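Local coordinates for protein dinoflagellate luciferase (PDB 1VPR) that catalyses, through the third of its three homologous luciferase domains, the oxidation of dinoflagellate luciferin by molecular oxygen with emission of blue light, at residues V155-P160 with P255-K260; G163-V168 with P284-R289. All coordinates share one frame; numbering follows the deposited sequence.

How the contacts relate
Contact 1 (155-160 with 255-260) lies at the surface. It joins the loop before strand 163-169 to the start of strand 259-266. Contact 2 (163-168 with 284-289) is buried. It joins strand 163-169 to strand 285-294. All these strands belong to one large antiparallel sheet, which forms the beta barrel of the domain. The chemistry follows the place. Contact 1 is held by a glutamate carboxylate, with a water joining T158 to Y258. Contact 2 is an apolar meeting of indole, methyl groups and selenomethionine. The two adjoin through packing of P160 against W165, where the loop leads into the strand.

Contact 1 of 2, residues V155-P160 with P255-K260; sequences VPKTNP and PEEYRK
E257 OE1 takes two short hydrogen bonds from one residue, T158. The backbone N of T158 lies 2.6 Å from E257 OE1 and meets its syn lone pair. The hydroxyl OG1 of T158, also 2.6 Å from E257 OE1, donates to the anti lone pair. The other oxygen is engaged too: K157 N is 2.7 Å from E257 OE2, on the syn side, in a nearly straight bond (167°). Two successive N-H groups of the loop thus share one carboxylate, one to each oxygen. Y154 OH, just before the loop, adds a bond to OE2. So many donors fix the rotation of the carboxylate and would probably favour its charged form.

The E257 side chain reaches the loop through a bend at chi2 (73°), with CG anti to the backbone N (chi1 -177°). It crosses the T158 side chain at about a right angle. T158 OG1 also accepts from a water 2.6 Å away, and the same water lies 2.9 Å from Y258 OH. The water thus ties the tyrosine hydroxyl to the loop.

Beside this polar patch, P160 packs against 255-260. Its CB is 3.7 Å from Y258 CD2, an oblique approach to the ring. Its CG sits 3.2 Å from the backbone O of E257. The CG of E257 lies over one face of the same Y258 ring, toward its rim. Further along, R259 grips E256 side-on through NE and NH2, and its NH1 pairs with E276. N159 turns to G213 instead, through OD1.

A glutamate carboxylate here accepts from two successive backbone N-H groups of an irregular loop. It ties the lead-in to strand 163-169 to the start of strand 259-266, at the surface of the calycin-type beta barrel.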
ATOM      1  N   VAL A 155     -18.113   2.399 -12.539  1.00 19.32           N
ATOM      2  CA  VAL A 155     -16.904   2.917 -13.161  1.00 17.33           C
ATOM      3  C   VAL A 155     -16.830   4.407 -12.874  1.00 16.42           C
ATOM      4  O   VAL A 155     -17.640   5.183 -13.381  1.00 15.97           O
ATOM      5  CB  VAL A 155     -16.907   2.694 -14.697  1.00 17.26           C
ATOM      6  CG1 VAL A 155     -15.576   3.167 -15.281  1.00 15.43           C
ATOM      7  CG2 VAL A 155     -17.169   1.208 -15.024  1.00 14.43           C
ATOM      8  N   PRO A 156     -15.866   4.836 -12.037  1.00 14.70           N
ATOM      9  CA  PRO A 156     -15.763   6.262 -11.738  1.00 15.97           C
ATOM     10  C   PRO A 156     -15.725   7.069 -13.015  1.00 18.96           C
ATOM     11  O   PRO A 156     -15.082   6.666 -13.994  1.00 18.30           O
ATOM     12  CB  PRO A 156     -14.471   6.346 -10.929  1.00 16.84           C
ATOM     13  CG  PRO A 156     -14.555   5.053 -10.109  1.00 12.43           C
ATOM     14  CD  PRO A 156     -14.917   4.058 -11.213  1.00 13.33           C
ATOM     15  N   LYS A 157     -16.412   8.203 -13.013  1.00 18.11           N
ATOM     16  CA  LYS A 157     -16.474   9.029 -14.210  1.00 22.11           C
ATOM     17  C   LYS A 157     -15.467  10.170 -14.277  1.00 20.87           C
ATOM     18  O   LYS A 157     -15.048  10.578 -15.375  1.00 23.24           O
ATOM     19  CB  LYS A 157     -17.886   9.626 -14.368  1.00 24.90           C
ATOM     20  CG  LYS A 157     -19.037   8.626 -14.301  1.00 27.33           C
ATOM     21  CD  LYS A 157     -18.880   7.510 -15.314  1.00 30.92           C
ATOM     22  CE  LYS A 157     -20.078   6.557 -15.282  1.00 32.58           C
ATOM     23  NZ  LYS A 157     -20.410   6.091 -13.891  1.00 34.17           N
ATOM     24  N   THR A 158     -15.069  10.703 -13.131  1.00 18.96           N
ATOM     25  CA  THR A 158     -14.142  11.821 -13.153  1.00 19.68           C
ATOM     26  C   THR A 158     -12.688  11.537 -12.773  1.00 19.65           C
ATOM     27  O   THR A 158     -11.899  12.475 -12.694  1.00 19.28           O
ATOM     28  CB  THR A 158     -14.660  12.969 -12.250  1.00 20.90           C
ATOM     29  OG1 THR A 158     -14.631  12.557 -10.880  1.00 19.66           O
ATOM     30  CG2 THR A 158     -16.103  13.332 -12.624  1.00 24.10           C
ATOM     31  N   ASN A 159     -12.332  10.270 -12.540  1.00 18.46           N
ATOM     32  CA  ASN A 159     -10.961   9.907 -12.152  1.00 16.94           C
ATOM     33  C   ASN A 159     -10.400  10.847 -11.086  1.00 16.09           C
ATOM     34  O   ASN A 159      -9.317  11.428 -11.245  1.00 16.95           O
ATOM     35  CB  ASN A 159     -10.063   9.938 -13.386  1.00 16.92           C
ATOM     36  CG  ASN A 159     -10.557   9.030 -14.471  1.00 19.05           C
ATOM     37  OD1 ASN A 159     -10.976   7.899 -14.209  1.00 21.40           O
ATOM     38  ND2 ASN A 159     -10.506   9.503 -15.703  1.00 18.90           N
ATOM     39  N   PRO A 160     -11.109  10.980  -9.958  1.00 15.60           N
ATOM     40  CA  PRO A 160     -10.708  11.852  -8.863  1.00 14.63           C
ATOM     41  C   PRO A 160      -9.423  11.508  -8.115  1.00 12.88           C
ATOM     42  O   PRO A 160      -8.859  12.368  -7.448  1.00 13.78           O
ATOM     43  CB  PRO A 160     -11.941  11.835  -7.954  1.00 16.80           C
ATOM     44  CG  PRO A 160     -12.435  10.441  -8.125  1.00 14.86           C
ATOM     45  CD  PRO A 160     -12.342  10.244  -9.618  1.00 13.20           C
ATOM     46  N   PRO A 255     -16.664   1.144  -5.957  1.00 16.09           N
ATOM     47  CA  PRO A 255     -18.126   1.134  -6.036  1.00 17.51           C
ATOM     48  C   PRO A 255     -18.800   2.487  -6.106  1.00 18.67           C
ATOM     49  O   PRO A 255     -20.008   2.564  -6.363  1.00 17.97           O
ATOM     50  CB  PRO A 255     -18.494   0.425  -4.748  1.00 16.76           C
ATOM     51  CG  PRO A 255     -17.535   1.143  -3.777  1.00 14.86           C
ATOM     52  CD  PRO A 255     -16.228   1.105  -4.545  1.00 15.75           C
ATOM     53  N   GLU A 256     -18.027   3.543  -5.875  1.00 18.09           N
ATOM     54  CA  GLU A 256     -18.572   4.893  -5.813  1.00 19.54           C
ATOM     55  C   GLU A 256     -17.649   5.840  -6.522  1.00 18.03           C
ATOM     56  O   GLU A 256     -16.522   5.482  -6.829  1.00 18.31           O
ATOM     57  CB  GLU A 256     -18.662   5.324  -4.361  1.00 21.54           C
ATOM     58  CG  GLU A 256     -19.604   4.512  -3.526  1.00 28.38           C
ATOM     59  CD  GLU A 256     -19.366   4.727  -2.041  1.00 28.22           C
ATOM     60  OE1 GLU A 256     -18.912   5.821  -1.652  1.00 31.36           O
ATOM     61  OE2 GLU A 256     -19.642   3.795  -1.262  1.00 30.93           O
ATOM     62  N   GLU A 257     -18.095   7.073  -6.743  1.00 16.37           N
ATOM     63  CA  GLU A 257     -17.229   7.997  -7.449  1.00 15.92           C
ATOM     64  C   GLU A 257     -16.004   8.442  -6.661  1.00 15.24           C
ATOM     65  O   GLU A 257     -14.918   8.573  -7.228  1.00 15.84           O
ATOM     66  CB  GLU A 257     -18.003   9.237  -7.886  1.00 17.51           C
ATOM     67  CG  GLU A 257     -17.165  10.209  -8.683  1.00 16.18           C
ATOM     68  CD  GLU A 257     -16.871   9.731 -10.098  1.00 20.26           C
ATOM     69  OE1 GLU A 257     -16.007  10.359 -10.749  1.00 22.30           O
ATOM     70  OE2 GLU A 257     -17.504   8.742 -10.565  1.00 18.30           O
ATOM     71  N   TYR A 258     -16.164   8.662  -5.360  1.00 14.78           N
ATOM     72  CA  TYR A 258     -15.066   9.173  -4.556  1.00 15.62           C
ATOM     73  C   TYR A 258     -14.523   8.301  -3.454  1.00 15.44           C
ATOM     74  O   TYR A 258     -13.803   8.791  -2.588  1.00 14.14           O
ATOM     75  CB  TYR A 258     -15.463  10.519  -3.964  1.00 16.69           C
ATOM     76  CG  TYR A 258     -15.839  11.543  -5.014  1.00 19.84           C
ATOM     77  CD1 TYR A 258     -17.179  11.798  -5.322  1.00 22.19           C
ATOM     78  CD2 TYR A 258     -14.858  12.233  -5.727  1.00 19.79           C
ATOM     79  CE1 TYR A 258     -17.537  12.722  -6.325  1.00 22.57           C
ATOM     80  CE2 TYR A 258     -15.206  13.160  -6.730  1.00 22.62           C
ATOM     81  CZ  TYR A 258     -16.549  13.395  -7.022  1.00 21.44           C
ATOM     82  OH  TYR A 258     -16.893  14.300  -8.004  1.00 23.50           O
ATOM     83  N   ARG A 259     -14.859   7.019  -3.467  1.00 15.75           N
ATOM     84  CA  ARG A 259     -14.375   6.125  -2.434  1.00 13.17           C
ATOM     85  C   ARG A 259     -14.000   4.744  -2.934  1.00 13.65           C
ATOM     86  O   ARG A 259     -14.687   4.164  -3.763  1.00 12.54           O
ATOM     87  CB  ARG A 259     -15.435   5.969  -1.303  1.00 15.61           C
ATOM     88  CG  ARG A 259     -14.955   5.031  -0.202  1.00 15.81           C
ATOM     89  CD  ARG A 259     -15.818   5.054   1.062  1.00 20.07           C
ATOM     90  NE  ARG A 259     -17.193   4.671   0.782  1.00 17.64           N
ATOM     91  CZ  ARG A 259     -18.023   4.202   1.707  1.00 20.61           C
ATOM     92  NH1 ARG A 259     -17.601   4.054   2.958  1.00 16.46           N
ATOM     93  NH2 ARG A 259     -19.274   3.905   1.383  1.00 19.58           N
ATOM     94  N   LYS A 260     -12.894   4.216  -2.434  1.00 13.28           N
ATOM     95  CA  LYS A 260     -12.498   2.853  -2.772  1.00 14.84           C
ATOM     96  C   LYS A 260     -12.659   2.050  -1.495  1.00 12.98           C
ATOM     97  O   LYS A 260     -12.412   2.562  -0.389  1.00 14.54           O
ATOM     98  CB  LYS A 260     -11.021   2.756  -3.178  1.00 13.20           C
ATOM     99  CG  LYS A 260     -10.640   3.474  -4.449  1.00 12.66           C
ATOM    100  CD  LYS A 260      -9.206   3.052  -4.805  1.00 11.58           C
ATOM    101  CE  LYS A 260      -8.211   3.448  -3.686  1.00 12.38           C
ATOM    102  NZ  LYS A 260      -6.832   3.076  -4.066  1.00 14.45           N
TER
HETATM  103  O   HOH W   1     -14.522  14.835  -9.589  1.00 48.30           O

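Contact 2 of 2, residues G163-V168 with P284-R289; sequences GRWITV and PYTFMR
A selenium atom stands above the indole of W165. SE of the selenomethionine M288 is 4.9 Å from the centroid of the six-membered ring and 16° off its normal. This is a Met-aromatic contact, though a distant one. The M288 chain leaves with CG anti to the backbone N, then bends at chi3 (-82°). The bend carries CE over the same ring system. Nearer the backbone, M288 CB packs 3.6 Å from W165 CZ3. The two side chains cross at about a right angle.

The far end of the indole also meets T286. T286 CG2 approaches W165 CH2 obliquely, at 3.8 Å. W165 CZ3 lies equally far, 3.8 Å, from F287 C, the carbonyl carbon. The indole therefore bridges to three successive residues of strand 285-294. The polar end of W165 is served elsewhere: NE1 donates to L161 O.

A smaller contact lies further along strand 163-169. V168 CG2 reaches the edge of the F287 ring, 4.2 Å from F287 CE2. Both side chains also touch T93 of helix 87-100.

The strands are not neighbours. Strand 297-307 lies between them in the sheet order, and the segment axes come within 8.4 Å at an angle of 68°. W165 and M288 meet across this curved sheet, consistent with packing on its concave side. With an alanine in place of W165, whose indole N-H goes to L161 O, a gap would probably open beside M288 and T286, and that carbonyl is likely to lack a partner.

Between these segments the contact is apolar, so its hold comes from shape and dispersion rather than from directed bonds.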
ATOM      1  N   GLY A 163      -3.457  11.772  -9.795  1.00 15.10           N
ATOM      2  CA  GLY A 163      -2.622  12.877  -9.351  1.00 13.46           C
ATOM      3  C   GLY A 163      -1.582  12.439  -8.341  1.00 13.28           C
ATOM      4  O   GLY A 163      -1.343  11.235  -8.151  1.00 13.79           O
ATOM      5  N   ARG A 164      -0.953  13.420  -7.706  1.00 12.31           N
ATOM      6  CA  ARG A 164       0.051  13.168  -6.690  1.00 11.55           C
ATOM      7  C   ARG A 164      -0.504  13.642  -5.350  1.00 12.25           C
ATOM      8  O   ARG A 164      -1.035  14.770  -5.223  1.00 11.20           O
ATOM      9  CB  ARG A 164       1.374  13.878  -7.038  1.00  9.50           C
ATOM     10  CG  ARG A 164       2.502  13.523  -6.077  1.00 12.12           C
ATOM     11  CD  ARG A 164       3.851  13.896  -6.680  1.00 13.54           C
ATOM     12  NE  ARG A 164       3.922  15.338  -6.911  1.00 14.58           N
ATOM     13  CZ  ARG A 164       4.272  16.227  -5.980  1.00 16.37           C
ATOM     14  NH1 ARG A 164       4.601  15.836  -4.755  1.00 13.94           N
ATOM     15  NH2 ARG A 164       4.244  17.516  -6.268  1.00 17.76           N
ATOM     16  N   TRP A 165      -0.409  12.753  -4.362  1.00 11.58           N
ATOM     17  CA  TRP A 165      -0.940  12.985  -3.015  1.00 13.42           C
ATOM     18  C   TRP A 165       0.188  12.950  -2.021  1.00 12.08           C
ATOM     19  O   TRP A 165       1.043  12.078  -2.096  1.00 13.52           O
ATOM     20  CB  TRP A 165      -1.937  11.875  -2.663  1.00 14.15           C
ATOM     21  CG  TRP A 165      -3.071  11.772  -3.645  1.00 12.88           C
ATOM     22  CD1 TRP A 165      -3.046  11.166  -4.879  1.00 16.33           C
ATOM     23  CD2 TRP A 165      -4.377  12.324  -3.496  1.00 12.88           C
ATOM     24  NE1 TRP A 165      -4.273  11.312  -5.502  1.00 13.52           N
ATOM     25  CE2 TRP A 165      -5.102  12.021  -4.674  1.00 13.22           C
ATOM     26  CE3 TRP A 165      -5.013  13.048  -2.478  1.00 11.57           C
ATOM     27  CZ2 TRP A 165      -6.435  12.424  -4.865  1.00 13.57           C
ATOM     28  CZ3 TRP A 165      -6.352  13.449  -2.670  1.00 12.63           C
ATOM     29  CH2 TRP A 165      -7.040  13.135  -3.853  1.00 14.52           C
ATOM     30  N   ILE A 166       0.200  13.894  -1.093  1.00 14.35           N
ATOM     31  CA  ILE A 166       1.258  13.943  -0.095  1.00 14.42           C
ATOM     32  C   ILE A 166       0.698  13.664   1.300  1.00 14.33           C
ATOM     33  O   ILE A 166      -0.254  14.303   1.756  1.00 13.33           O
ATOM     34  CB  ILE A 166       1.960  15.331  -0.105  1.00 13.02           C
ATOM     35  CG1 ILE A 166       2.770  15.498  -1.389  1.00 13.93           C
ATOM     36  CG2 ILE A 166       2.845  15.496   1.132  1.00 14.28           C
ATOM     37  CD1 ILE A 166       3.854  14.424  -1.586  1.00 17.58           C
ATOM     38  N   THR A 167       1.309  12.702   1.978  1.00 14.94           N
ATOM     39  CA  THR A 167       0.899  12.315   3.320  1.00 14.74           C
ATOM     40  C   THR A 167       1.055  13.442   4.331  1.00 14.98           C
ATOM     41  O   THR A 167       2.153  14.032   4.467  1.00 14.10           O
ATOM     42  CB  THR A 167       1.733  11.132   3.804  1.00 15.78           C
ATOM     43  OG1 THR A 167       1.657  10.079   2.834  1.00 16.71           O
ATOM     44  CG2 THR A 167       1.232  10.649   5.164  1.00 13.02           C
ATOM     45  N   VAL A 168      -0.021  13.722   5.068  1.00 11.44           N
ATOM     46  CA  VAL A 168       0.035  14.774   6.068  1.00 13.39           C
ATOM     47  C   VAL A 168      -0.270  14.238   7.463  1.00 14.42           C
ATOM     48  O   VAL A 168      -0.160  14.948   8.460  1.00 16.11           O
ATOM     49  CB  VAL A 168      -0.893  15.990   5.696  1.00 13.88           C
ATOM     50  CG1 VAL A 168      -0.316  16.716   4.480  1.00 13.25           C
ATOM     51  CG2 VAL A 168      -2.341  15.521   5.404  1.00 17.53           C
ATOM     52  N   PRO A 284      -9.900  25.093   0.233  1.00 18.05           N
ATOM     53  CA  PRO A 284      -9.533  25.146  -1.186  1.00 16.93           C
ATOM     54  C   PRO A 284      -8.815  23.898  -1.681  1.00 17.52           C
ATOM     55  O   PRO A 284      -8.359  23.871  -2.832  1.00 14.92           O
ATOM     56  CB  PRO A 284      -8.599  26.342  -1.225  1.00 21.11           C
ATOM     57  CG  PRO A 284      -7.760  26.046   0.023  1.00 20.00           C
ATOM     58  CD  PRO A 284      -8.844  25.709   1.060  1.00 20.48           C
ATOM     59  N   TYR A 285      -8.716  22.885  -0.822  1.00 16.45           N
ATOM     60  CA  TYR A 285      -7.994  21.632  -1.140  1.00 17.11           C
ATOM     61  C   TYR A 285      -8.818  20.380  -1.246  1.00 16.79           C
ATOM     62  O   TYR A 285      -9.993  20.354  -0.883  1.00 16.67           O
ATOM     63  CB  TYR A 285      -6.951  21.333  -0.057  1.00 15.27           C
ATOM     64  CG  TYR A 285      -5.973  22.444   0.162  1.00 17.50           C
ATOM     65  CD1 TYR A 285      -5.182  22.910  -0.889  1.00 16.76           C
ATOM     66  CD2 TYR A 285      -5.823  23.036   1.426  1.00 17.23           C
ATOM     67  CE1 TYR A 285      -4.260  23.944  -0.691  1.00 17.54           C
ATOM     68  CE2 TYR A 285      -4.887  24.085   1.629  1.00 19.13           C
ATOM     69  CZ  TYR A 285      -4.121  24.522   0.559  1.00 17.85           C
ATOM     70  OH  TYR A 285      -3.234  25.568   0.714  1.00 17.26           O
ATOM     71  N   THR A 286      -8.167  19.321  -1.738  1.00 15.87           N
ATOM     72  CA  THR A 286      -8.799  18.017  -1.812  1.00 15.74           C
ATOM     73  C   THR A 286      -7.954  17.102  -0.927  1.00 16.21           C
ATOM     74  O   THR A 286      -6.734  17.072  -1.043  1.00 14.81           O
ATOM     75  CB  THR A 286      -8.824  17.453  -3.258  1.00 15.64           C
ATOM     76  OG1 THR A 286      -9.636  18.299  -4.088  1.00 15.76           O
ATOM     77  CG2 THR A 286      -9.425  16.025  -3.264  1.00 17.05           C
ATOM     78  N   PHE A 287      -8.600  16.375  -0.024  1.00 16.00           N
ATOM     79  CA  PHE A 287      -7.890  15.470   0.848  1.00 15.41           C
ATOM     80  C   PHE A 287      -8.317  14.034   0.580  1.00 15.21           C
ATOM     81  O   PHE A 287      -9.362  13.779  -0.014  1.00 15.98           O
ATOM     82  CB  PHE A 287      -8.177  15.774   2.333  1.00 14.38           C
ATOM     83  CG  PHE A 287      -7.405  16.942   2.887  1.00 15.13           C
ATOM     84  CD1 PHE A 287      -7.747  18.253   2.547  1.00 16.38           C
ATOM     85  CD2 PHE A 287      -6.348  16.731   3.762  1.00 14.33           C
ATOM     86  CE1 PHE A 287      -7.044  19.323   3.073  1.00 16.32           C
ATOM     87  CE2 PHE A 287      -5.639  17.801   4.289  1.00 16.04           C
ATOM     88  CZ  PHE A 287      -5.986  19.094   3.946  1.00 14.14           C
HETATM   89  N   MSE A 288      -7.494  13.101   1.033  1.00 13.72           N
HETATM   90  CA  MSE A 288      -7.817  11.705   0.905  1.00 15.57           C
HETATM   91  C   MSE A 288      -7.620  11.107   2.277  1.00 14.74           C
HETATM   92  O   MSE A 288      -6.577  11.311   2.896  1.00 13.51           O
HETATM   93  CB  MSE A 288      -6.888  10.981  -0.096  1.00 17.39           C
HETATM   94  CG  MSE A 288      -7.028   9.467   0.021  1.00 18.47           C
HETATM   95 SE   MSE A 288      -5.996   8.458  -1.291  1.00 28.39          SE
HETATM   96  CE  MSE A 288      -7.197   8.601  -2.687  1.00 17.27           C
ATOM     97  N   ARG A 289      -8.616  10.378   2.764  1.00 14.12           N
ATOM     98  CA  ARG A 289      -8.472   9.728   4.044  1.00 15.24           C
ATOM     99  C   ARG A 289      -8.467   8.232   3.831  1.00 15.09           C
ATOM    100  O   ARG A 289      -9.367   7.675   3.213  1.00 16.51           O
ATOM    101  CB  ARG A 289      -9.600  10.090   5.026  1.00 15.16           C
ATOM    102  CG  ARG A 289      -9.395   9.421   6.400  1.00 15.12           C
ATOM    103  CD  ARG A 289     -10.610   9.597   7.333  1.00 15.68           C
ATOM    104  NE  ARG A 289     -11.801   8.902   6.823  1.00 17.24           N
ATOM    105  CZ  ARG A 289     -13.050   9.170   7.218  1.00 19.45           C
ATOM    106  NH1 ARG A 289     -14.071   8.496   6.710  1.00 18.00           N
ATOM    107  NH2 ARG A 289     -13.282  10.122   8.116  1.00 18.66           N
TER